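Local coordinates for tRNA nucleotidyl transferase-related protein (Thermotoga maritima, PDB 3H38), which probably adds the CCA end to tRNA as a class II nucleotidyltransferase using CTP, ATP and magnesium, the chain being the C-terminal part of a longer protein, at residues A[172-177]-A[214-219]; A[180-185]-A[231-236]; A[208-213]-A[243-248]. All blocks are in the same frame, centred on the assembly; numbering follows the deposited sequence.

Contact 1: residues A[172-177]-A[214-219]; sequences VDDPTR and GPRLRQ
Asp174 and Arg216 face each other across this contact, their side chains approaching from opposite directions and meeting in a salt bridge. Arg216 NH1 donates to Asp174 OD1 at 3.1 Å, with an N-H...O angle of 160°. The oxygen lies almost in the plane of the guanidinium, at its edge, but the donor reaches it from above the carboxylate plane, and the two groups are turned 40° apart. The second pairing, Arg216 NH2 with Asp174 OD2, is weak and its oxygen less surely placed, so the grip rests mainly on one bond. Asp174 carries its CG anti to the backbone N (chi1 -173°), which aims the carboxylate toward helix 214-225. Its CB lies 3.8 Å above the Arg177 guanidinium plane, over the centre. A type I turn from Asp174 to Arg177 fixes this corner through Arg177 N to Asp174 O at 3.0 Å.

The closely packed part is buried beside the turn. Thr176 points at helix 214-225 and crosses the Arg216 side chain at about a right angle, its OG1 lying over one guanidinium face, toward the rim. The same OG1 stands 4.0 Å from Leu217 CD1; a short branched threonine can sit between the Arg216 guanidinium and this methyl, though its buried hydroxyl has no partner in the model. The Arg216 end is looser: the residue is partly exposed, its length lets it span to Asp174, and Lys113 sits near its NE as a like charge. Asp174 and Arg177 bind CTP and ATP in other structures of this enzyme, and their spacing is consistent with the (E/D)DxxR motif of class II CCA-adding enzymes, whose aspartate and arginine read the incoming base.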
loop_
_atom_site.group_PDB
_atom_site.type_symbol
_atom_site.label_atom_id
_atom_site.label_comp_id
_atom_site.label_asym_id
_atom_site.label_seq_id
_atom_site.Cartn_x
_atom_site.Cartn_y
_atom_site.Cartn_z
ATOM N N VAL A 172 -4.302 5.160 -21.475
ATOM C CA VAL A 172 -5.392 4.433 -22.110
ATOM C C VAL A 172 -5.062 2.934 -22.146
ATOM O O VAL A 172 -5.903 2.105 -21.827
ATOM C CB VAL A 172 -5.566 4.942 -23.541
ATOM C CG1 VAL A 172 -6.475 4.038 -24.305
ATOM C CG2 VAL A 172 -6.083 6.375 -23.542
ATOM N N ASP A 173 -3.832 2.626 -22.566
ATOM C CA ASP A 173 -3.194 1.306 -22.452
ATOM C C ASP A 173 -3.294 0.686 -21.049
ATOM O O ASP A 173 -3.856 -0.400 -20.878
ATOM C CB ASP A 173 -1.694 1.411 -22.827
ATOM C CG ASP A 173 -1.446 1.453 -24.347
ATOM O OD1 ASP A 173 -0.254 1.443 -24.778
ATOM O OD2 ASP A 173 -2.435 1.473 -25.112
ATOM N N ASP A 174 -2.701 1.355 -20.058
ATOM C CA ASP A 174 -2.753 0.894 -18.667
ATOM C C ASP A 174 -3.134 2.034 -17.705
ATOM O O ASP A 174 -2.275 2.795 -17.245
ATOM C CB ASP A 174 -1.430 0.268 -18.255
ATOM C CG ASP A 174 -1.504 -0.362 -16.892
ATOM O OD1 ASP A 174 -0.510 -0.967 -16.439
ATOM O OD2 ASP A 174 -2.580 -0.261 -16.285
ATOM N N PRO A 175 -4.436 2.160 -17.413
ATOM C CA PRO A 175 -4.985 3.274 -16.633
ATOM C C PRO A 175 -4.492 3.200 -15.197
ATOM O O PRO A 175 -4.698 4.115 -14.405
ATOM C CB PRO A 175 -6.506 3.025 -16.696
ATOM C CG PRO A 175 -6.721 2.119 -17.875
ATOM C CD PRO A 175 -5.498 1.238 -17.859
ATOM N N THR A 176 -3.837 2.089 -14.885
ATOM C CA THR A 176 -3.248 1.841 -13.582
ATOM C C THR A 176 -2.149 2.893 -13.311
ATOM O O THR A 176 -1.880 3.258 -12.173
ATOM C CB THR A 176 -2.768 0.374 -13.530
ATOM O OG1 THR A 176 -3.514 -0.344 -12.543
ATOM C CG2 THR A 176 -1.286 0.236 -13.331
ATOM N N ARG A 177 -1.599 3.438 -14.389
ATOM C CA ARG A 177 -0.559 4.446 -14.332
ATOM C C ARG A 177 -1.093 5.789 -13.881
ATOM O O ARG A 177 -0.321 6.724 -13.583
ATOM C CB ARG A 177 0.093 4.608 -15.708
ATOM C CG ARG A 177 1.092 3.514 -16.070
ATOM C CD ARG A 177 1.297 3.408 -17.607
ATOM N NE ARG A 177 1.895 2.121 -17.939
ATOM C CZ ARG A 177 2.084 1.637 -19.161
ATOM N NH1 ARG A 177 1.728 2.323 -20.246
ATOM N NH2 ARG A 177 2.646 0.446 -19.285
ATOM N N GLY A 214 -10.779 -4.371 -11.197
ATOM C CA GLY A 214 -10.650 -4.049 -9.790
ATOM C C GLY A 214 -9.325 -4.395 -9.132
ATOM O O GLY A 214 -8.660 -3.523 -8.554
ATOM N N PRO A 215 -8.936 -5.676 -9.195
ATOM C CA PRO A 215 -7.724 -6.171 -8.520
ATOM C C PRO A 215 -6.448 -5.421 -8.907
ATOM O O PRO A 215 -5.547 -5.262 -8.073
ATOM C CB PRO A 215 -7.637 -7.629 -8.993
ATOM C CG PRO A 215 -9.058 -8.016 -9.271
ATOM C CD PRO A 215 -9.735 -6.769 -9.781
ATOM N N ARG A 216 -6.359 -4.977 -10.156
ATOM C CA ARG A 216 -5.160 -4.293 -10.596
ATOM C C ARG A 216 -5.144 -2.935 -9.911
ATOM O O ARG A 216 -4.156 -2.519 -9.322
ATOM C CB ARG A 216 -5.133 -4.187 -12.127
ATOM C CG ARG A 216 -5.248 -5.556 -12.859
ATOM C CD ARG A 216 -4.855 -5.442 -14.360
ATOM N NE ARG A 216 -3.515 -4.862 -14.471
ATOM C CZ ARG A 216 -3.189 -3.804 -15.205
ATOM N NH1 ARG A 216 -1.926 -3.375 -15.187
ATOM N NH2 ARG A 216 -4.101 -3.187 -15.964
ATOM N N LEU A 217 -6.284 -2.270 -9.959
ATOM C CA LEU A 217 -6.478 -0.984 -9.329
ATOM C C LEU A 217 -6.248 -1.070 -7.806
ATOM O O LEU A 217 -5.589 -0.206 -7.212
ATOM C CB LEU A 217 -7.902 -0.524 -9.623
ATOM C CG LEU A 217 -8.288 0.537 -10.663
ATOM C CD1 LEU A 217 -7.231 0.802 -11.678
ATOM C CD2 LEU A 217 -9.623 0.175 -11.314
ATOM N N ARG A 218 -6.778 -2.116 -7.173
ATOM C CA ARG A 218 -6.676 -2.214 -5.728
ATOM C C ARG A 218 -5.206 -2.263 -5.381
ATOM O O ARG A 218 -4.726 -1.614 -4.434
ATOM C CB ARG A 218 -7.406 -3.460 -5.207
ATOM C CG ARG A 218 -7.005 -3.885 -3.812
ATOM C CD ARG A 218 -7.969 -4.882 -3.176
ATOM N NE ARG A 218 -7.434 -5.315 -1.889
ATOM C CZ ARG A 218 -8.030 -6.173 -1.065
ATOM N NH1 ARG A 218 -7.461 -6.499 0.080
ATOM N NH2 ARG A 218 -9.184 -6.714 -1.384
ATOM N N GLN A 219 -4.470 -3.020 -6.172
ATOM C CA GLN A 219 -3.099 -3.231 -5.835
ATOM C C GLN A 219 -2.287 -1.948 -5.953
ATOM O O GLN A 219 -1.370 -1.720 -5.159
ATOM C CB GLN A 219 -2.486 -4.337 -6.684
ATOM C CG GLN A 219 -1.048 -4.582 -6.274
ATOM C CD GLN A 219 -0.121 -4.732 -7.459
ATOM O OE1 GLN A 219 0.586 -3.785 -7.841
ATOM N NE2 GLN A 219 -0.121 -5.923 -8.061
#

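Contact 2: residues A[180-185]-A[231-236]; sequences RAIRFE and LKSIRR
Ile182 and Ser233 are the nearest CA pair, 6.0 Å apart, of two helix segments whose axes come within 9.3 Å, their directions 139° apart. At this crossing Ile182 CG2 lies 3.9 Å from Ser233 CB; a small serine lets the branched isoleucine come near the other backbone. The Ser233 hydroxyl is buried with no partner in the model. Ile182 CG1 meets the aliphatic start of Arg236, at 3.7 Å from Arg236 CG.

Beyond this greasy part, Arg236 bends at chi2 (53°) and turns its flat end to Glu185. It grips the carboxylate side-on: Arg236 NE donates to Glu185 OE1 at 2.9 Å and NH1 to OE2 at 2.7 Å. Both bonds are nearly straight, use the syn lone pairs and join almost coplanar groups, which probably holds both flat groups against rotation. Ile192 N also donates to Glu185 OE2, satisfying the buried acid further. Arg183 points away from this interface and pairs with Glu220, as does Arg180; both arginines bind CTP and ATP in other structures of this protein. Helix 177-187, in what is probably the neck of this class II fold, packs on helix 230-239 on one side and carries nucleotide-binding arginines on another.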
loop_
_atom_site.group_PDB
_atom_site.type_symbol
_atom_site.label_atom_id
_atom_site.label_comp_id
_atom_site.label_asym_id
_atom_site.label_seq_id
_atom_site.Cartn_x
_atom_site.Cartn_y
_atom_site.Cartn_z
ATOM N N ARG A 180 -0.318 5.334 -10.272
ATOM C CA ARG A 180 1.144 5.258 -10.170
ATOM C C ARG A 180 1.830 6.607 -10.344
ATOM O O ARG A 180 2.833 6.893 -9.659
ATOM C CB ARG A 180 1.719 4.267 -11.176
ATOM C CG ARG A 180 1.363 2.819 -10.897
ATOM C CD ARG A 180 1.729 1.937 -12.046
ATOM N NE ARG A 180 3.167 1.930 -12.224
ATOM C CZ ARG A 180 3.972 1.084 -11.595
ATOM N NH1 ARG A 180 5.295 1.141 -11.788
ATOM N NH2 ARG A 180 3.446 0.170 -10.784
ATOM N N ALA A 181 1.300 7.432 -11.249
ATOM C CA ALA A 181 1.856 8.774 -11.459
ATOM C C ALA A 181 1.749 9.607 -10.189
ATOM O O ALA A 181 2.718 10.201 -9.732
ATOM C CB ALA A 181 1.181 9.475 -12.626
ATOM N N ILE A 182 0.569 9.633 -9.595
ATOM C CA ILE A 182 0.416 10.351 -8.347
ATOM C C ILE A 182 1.388 9.789 -7.316
ATOM O O ILE A 182 2.094 10.557 -6.641
ATOM C CB ILE A 182 -1.044 10.273 -7.847
ATOM C CG1 ILE A 182 -1.950 11.109 -8.755
ATOM C CG2 ILE A 182 -1.158 10.704 -6.395
ATOM C CD1 ILE A 182 -3.279 10.458 -8.997
ATOM N N ARG A 183 1.463 8.481 -7.213
ATOM C CA ARG A 183 2.332 7.873 -6.259
ATOM C C ARG A 183 3.774 8.269 -6.340
ATOM O O ARG A 183 4.353 8.548 -5.347
ATOM C CB ARG A 183 2.215 6.372 -6.241
ATOM C CG ARG A 183 3.349 5.722 -5.577
ATOM C CD ARG A 183 3.027 4.389 -5.070
ATOM N NE ARG A 183 2.687 3.516 -6.163
ATOM C CZ ARG A 183 3.520 2.677 -6.736
ATOM N NH1 ARG A 183 3.138 1.940 -7.742
ATOM N NH2 ARG A 183 4.734 2.579 -6.294
ATOM N N PHE A 184 4.359 8.264 -7.524
ATOM C CA PHE A 184 5.758 8.681 -7.677
ATOM C C PHE A 184 5.849 10.207 -7.616
ATOM O O PHE A 184 6.885 10.757 -7.281
ATOM C CB PHE A 184 6.366 8.160 -8.988
ATOM C CG PHE A 184 6.529 6.646 -9.052
ATOM C CD1 PHE A 184 5.863 5.902 -10.011
ATOM C CD2 PHE A 184 7.380 5.978 -8.194
ATOM C CE1 PHE A 184 6.027 4.519 -10.092
ATOM C CE2 PHE A 184 7.543 4.601 -8.275
ATOM C CZ PHE A 184 6.865 3.873 -9.228
ATOM N N GLU A 185 4.769 10.892 -7.962
ATOM C CA GLU A 185 4.714 12.342 -7.770
ATOM C C GLU A 185 4.909 12.722 -6.301
ATOM O O GLU A 185 5.698 13.602 -5.989
ATOM C CB GLU A 185 3.389 12.916 -8.267
ATOM C CG GLU A 185 3.542 14.226 -9.010
ATOM C CD GLU A 185 2.236 14.985 -9.122
ATOM O OE1 GLU A 185 1.235 14.559 -8.489
ATOM O OE2 GLU A 185 2.211 16.017 -9.830
ATOM N N LEU A 231 -1.824 10.868 2.418
ATOM C CA LEU A 231 -2.860 11.891 2.437
ATOM C C LEU A 231 -2.685 12.874 1.272
ATOM O O LEU A 231 -3.670 13.338 0.696
ATOM C CB LEU A 231 -2.800 12.630 3.771
ATOM C CG LEU A 231 -4.044 13.167 4.488
ATOM C CD1 LEU A 231 -3.707 14.564 4.804
ATOM C CD2 LEU A 231 -5.345 13.118 3.683
ATOM N N LYS A 232 -1.452 13.136 0.914
ATOM C CA LYS A 232 -1.096 13.961 -0.198
ATOM C C LYS A 232 -1.572 13.403 -1.496
ATOM O O LYS A 232 -2.034 14.114 -2.333
ATOM C CB LYS A 232 0.406 13.951 -0.296
ATOM C CG LYS A 232 1.042 15.112 0.246
ATOM C CD LYS A 232 0.856 16.243 -0.698
ATOM C CE LYS A 232 2.023 16.375 -1.564
ATOM N NZ LYS A 232 1.962 17.701 -2.154
ATOM N N SER A 233 -1.396 12.107 -1.626
ATOM C CA SER A 233 -1.758 11.312 -2.806
ATOM C C SER A 233 -3.273 11.290 -2.966
ATOM O O SER A 233 -3.828 11.582 -4.036
ATOM C CB SER A 233 -1.284 9.873 -2.625
ATOM O OG SER A 233 0.120 9.763 -2.711
ATOM N N ILE A 234 -3.933 10.947 -1.870
ATOM C CA ILE A 234 -5.373 10.980 -1.783
ATOM C C ILE A 234 -5.928 12.345 -2.200
ATOM O O ILE A 234 -6.883 12.429 -2.977
ATOM C CB ILE A 234 -5.809 10.629 -0.377
ATOM C CG1 ILE A 234 -5.468 9.157 -0.091
ATOM C CG2 ILE A 234 -7.290 10.921 -0.198
ATOM C CD1 ILE A 234 -5.930 8.694 1.303
ATOM N N ARG A 235 -5.303 13.418 -1.744
ATOM C CA ARG A 235 -5.839 14.738 -2.083
ATOM C C ARG A 235 -5.553 14.993 -3.528
ATOM O O ARG A 235 -6.282 15.704 -4.210
ATOM C CB ARG A 235 -5.260 15.826 -1.183
ATOM C CG ARG A 235 -5.584 15.559 0.286
ATOM C CD ARG A 235 -4.863 16.523 1.190
ATOM N NE ARG A 235 -5.629 16.836 2.393
ATOM C CZ ARG A 235 -5.075 17.178 3.556
ATOM N NH1 ARG A 235 -5.832 17.457 4.644
ATOM N NH2 ARG A 235 -3.748 17.212 3.630
ATOM N N ARG A 236 -4.495 14.362 -4.012
ATOM C CA ARG A 236 -4.120 14.525 -5.405
ATOM C C ARG A 236 -5.131 13.798 -6.296
ATOM O O ARG A 236 -5.560 14.331 -7.314
ATOM C CB ARG A 236 -2.681 14.036 -5.625
ATOM C CG ARG A 236 -2.117 14.374 -6.985
ATOM C CD ARG A 236 -2.217 15.857 -7.339
ATOM N NE ARG A 236 -1.135 16.210 -8.246
ATOM C CZ ARG A 236 -1.153 17.205 -9.125
ATOM N NH1 ARG A 236 -0.096 17.414 -9.893
ATOM N NH2 ARG A 236 -2.211 17.983 -9.250
#

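Contact 3: residues A[208-213]-A[243-248]; sequences YLERTT and IKHLFP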
loop_
_atom_site.group_PDB
_atom_site.type_symbol
_atom_site.label_atom_id
_atom_site.label_comp_id
_atom_site.label_asym_id
_atom_site.label_seq_id
_atom_site.Cartn_x
_atom_site.Cartn_y
_atom_site.Cartn_z
ATOM N N TYR A 208 -11.700 5.335 -18.250
ATOM C CA TYR A 208 -10.659 4.324 -18.361
ATOM C C TYR A 208 -10.402 3.506 -17.092
ATOM O O TYR A 208 -10.155 2.293 -17.170
ATOM C CB TYR A 208 -9.413 4.889 -19.049
ATOM C CG TYR A 208 -9.643 4.969 -20.548
ATOM C CD1 TYR A 208 -9.760 3.808 -21.313
ATOM C CD2 TYR A 208 -9.788 6.191 -21.191
ATOM C CE1 TYR A 208 -9.981 3.868 -22.688
ATOM C CE2 TYR A 208 -10.014 6.263 -22.564
ATOM C CZ TYR A 208 -10.108 5.096 -23.308
ATOM O OH TYR A 208 -10.343 5.159 -24.667
ATOM N N LEU A 209 -10.535 4.161 -15.941
ATOM C CA LEU A 209 -10.443 3.496 -14.650
ATOM C C LEU A 209 -11.487 2.366 -14.545
ATOM O O LEU A 209 -11.141 1.217 -14.248
ATOM C CB LEU A 209 -10.598 4.523 -13.519
ATOM C CG LEU A 209 -9.373 5.216 -12.870
ATOM C CD1 LEU A 209 -8.098 5.009 -13.620
ATOM C CD2 LEU A 209 -9.612 6.701 -12.625
ATOM N N GLU A 210 -12.755 2.679 -14.817
ATOM C CA GLU A 210 -13.793 1.653 -14.826
ATOM C C GLU A 210 -13.485 0.549 -15.805
ATOM O O GLU A 210 -13.893 -0.595 -15.594
ATOM C CB GLU A 210 -15.162 2.221 -15.184
ATOM C CG GLU A 210 -15.092 3.551 -15.833
ATOM C CD GLU A 210 -14.847 4.619 -14.806
ATOM O OE1 GLU A 210 -14.229 5.659 -15.119
ATOM O OE2 GLU A 210 -15.270 4.384 -13.669
ATOM N N ARG A 211 -12.820 0.897 -16.900
ATOM C CA ARG A 211 -12.518 -0.105 -17.913
ATOM C C ARG A 211 -11.430 -1.050 -17.438
ATOM O O ARG A 211 -11.324 -2.137 -17.952
ATOM C CB ARG A 211 -12.124 0.529 -19.243
ATOM C CG ARG A 211 -13.324 0.842 -20.142
ATOM C CD ARG A 211 -12.998 1.956 -21.137
ATOM N NE ARG A 211 -12.700 1.551 -22.527
ATOM C CZ ARG A 211 -12.533 0.306 -22.990
ATOM N NH1 ARG A 211 -12.278 0.126 -24.284
ATOM N NH2 ARG A 211 -12.606 -0.760 -22.190
ATOM N N THR A 212 -10.627 -0.642 -16.453
ATOM C CA THR A 212 -9.635 -1.561 -15.897
ATOM C C THR A 212 -10.224 -2.439 -14.789
ATOM O O THR A 212 -11.279 -2.142 -14.268
ATOM C CB THR A 212 -8.237 -0.876 -15.556
ATOM O OG1 THR A 212 -7.776 -1.253 -14.251
ATOM C CG2 THR A 212 -8.310 0.611 -15.648
ATOM N N THR A 213 -9.572 -3.558 -14.479
ATOM C CA THR A 213 -10.126 -4.501 -13.515
ATOM C C THR A 213 -9.864 -4.024 -12.095
ATOM O O THR A 213 -8.862 -3.356 -11.827
ATOM C CB THR A 213 -9.555 -5.936 -13.700
ATOM O OG1 THR A 213 -8.172 -5.990 -13.304
ATOM C CG2 THR A 213 -9.690 -6.378 -15.141
ATOM N N ILE A 243 -11.005 9.639 -7.263
ATOM C CA ILE A 243 -11.707 8.888 -6.233
ATOM C C ILE A 243 -13.112 8.481 -6.665
ATOM O O ILE A 243 -13.506 7.332 -6.465
ATOM C CB ILE A 243 -11.845 9.649 -4.927
ATOM C CG1 ILE A 243 -10.484 10.102 -4.422
ATOM C CG2 ILE A 243 -12.568 8.770 -3.912
ATOM C CD1 ILE A 243 -10.535 10.951 -3.193
ATOM N N LYS A 244 -13.864 9.419 -7.241
ATOM C CA LYS A 244 -15.244 9.130 -7.651
ATOM C C LYS A 244 -15.349 8.086 -8.784
ATOM O O LYS A 244 -16.298 7.292 -8.816
ATOM C CB LYS A 244 -16.020 10.417 -7.982
ATOM C CG LYS A 244 -16.193 10.738 -9.469
ATOM C CD LYS A 244 -15.212 11.811 -9.983
ATOM C CE LYS A 244 -15.906 13.132 -10.354
ATOM N NZ LYS A 244 -16.072 14.073 -9.199
ATOM N N HIS A 245 -14.379 8.082 -9.703
ATOM C CA HIS A 245 -14.321 7.044 -10.734
ATOM C C HIS A 245 -13.852 5.718 -10.168
ATOM O O HIS A 245 -14.036 4.672 -10.789
ATOM C CB HIS A 245 -13.395 7.432 -11.868
ATOM C CG HIS A 245 -13.945 8.504 -12.748
ATOM N ND1 HIS A 245 -14.903 8.257 -13.698
ATOM C CD2 HIS A 245 -13.641 9.822 -12.836
ATOM C CE1 HIS A 245 -15.184 9.388 -14.339
ATOM N NE2 HIS A 245 -14.433 10.348 -13.829
ATOM N N LEU A 246 -13.220 5.745 -9.005
ATOM C CA LEU A 246 -12.919 4.478 -8.344
ATOM C C LEU A 246 -14.141 3.994 -7.537
ATOM O O LEU A 246 -14.477 2.802 -7.538
ATOM C CB LEU A 246 -11.666 4.586 -7.456
ATOM C CG LEU A 246 -10.363 4.985 -8.149
ATOM C CD1 LEU A 246 -9.186 4.914 -7.189
ATOM C CD2 LEU A 246 -10.109 4.088 -9.371
ATOM N N PHE A 247 -14.805 4.939 -6.874
ATOM C CA PHE A 247 -15.947 4.652 -5.996
ATOM C C PHE A 247 -17.033 5.665 -6.287
ATOM O O PHE A 247 -16.953 6.812 -5.861
ATOM C CB PHE A 247 -15.549 4.736 -4.523
ATOM C CG PHE A 247 -14.242 4.093 -4.229
ATOM C CD1 PHE A 247 -13.084 4.840 -4.211
ATOM C CD2 PHE A 247 -14.159 2.723 -4.037
ATOM C CE1 PHE A 247 -11.858 4.233 -3.976
ATOM C CE2 PHE A 247 -12.945 2.109 -3.808
ATOM C CZ PHE A 247 -11.787 2.867 -3.769
ATOM N N PRO A 248 -18.061 5.224 -7.011
ATOM C CA PRO A 248 -19.048 6.057 -7.701
ATOM C C PRO A 248 -20.037 6.709 -6.741
ATOM O O PRO A 248 -20.792 7.592 -7.137
ATOM C CB PRO A 248 -19.776 5.049 -8.608
ATOM C CG PRO A 248 -18.986 3.735 -8.482
ATOM C CD PRO A 248 -18.371 3.793 -7.133
#
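His245, Leu209 and Glu210 bury the most surface here, and the histidine meets both of the others. Its CB lies 3.9 Å from Leu209 CD2, with the two side chains at about a right angle, while its ring reaches the Glu210 carboxylate. His245 ND1 donates to Glu210 OE1 at 3.0 Å, but the N-H...O angle of only 122° makes the bond weak. The carboxylate and ring planes stand 57° apart, and OE1 comes to the ring obliquely. Glu210 reaches this place with its CG almost eclipsed with the backbone N (chi1 17°) and a further bend at chi2, folding the acid back toward the histidine. The other oxygen, Glu210 OE2, sits 3.1 Å from His245 O, two acceptors brought close without a bond. Replacing Glu210 by alanine is likely to leave His245 ND1 without this acceptor and its ring freer to turn.

Leu209 supplies the buried side. It points toward the opposite segment, and its CG meets Leu246 CD2 at 3.7 Å. Leu246 starts away from the contact, but its branched end swings back. Leucine suits both positions because its methyls can reach several helices at once, whereas Glu210 and His245, both partly exposed, suit the edge, where polar groups can still meet water.

The short helices 208-211 and 242-246 lie among longer ones: Leu209 also packs on Ile178 of helix 177-187 and Val204 of helix 194-205, and Leu246 on Leu179 of helix 177-187 and Leu221 of helix 214-225.

Overall arrangement
From the N terminus, the chain first passes through 172-177 and 180-185, which open contacts 1 and 2, then through 208-213, which opens contact 3. The adjoining 214-219 closes contact 1, 231-236 closes contact 2 and 243-248 closes contact 3. Partners return in the order they set out, so all three loops cross and none lies wholly within another. Contacts 1 and 3, with centres about 9 Å apart, touch where Pro175 and Leu217 pack on Thr212; contact 2 meets contact 3 between Ile234 and Ile243. Together they tie the turn and helix that carry nucleotide-binding residues to the successive helices of the probable RNA-binding region.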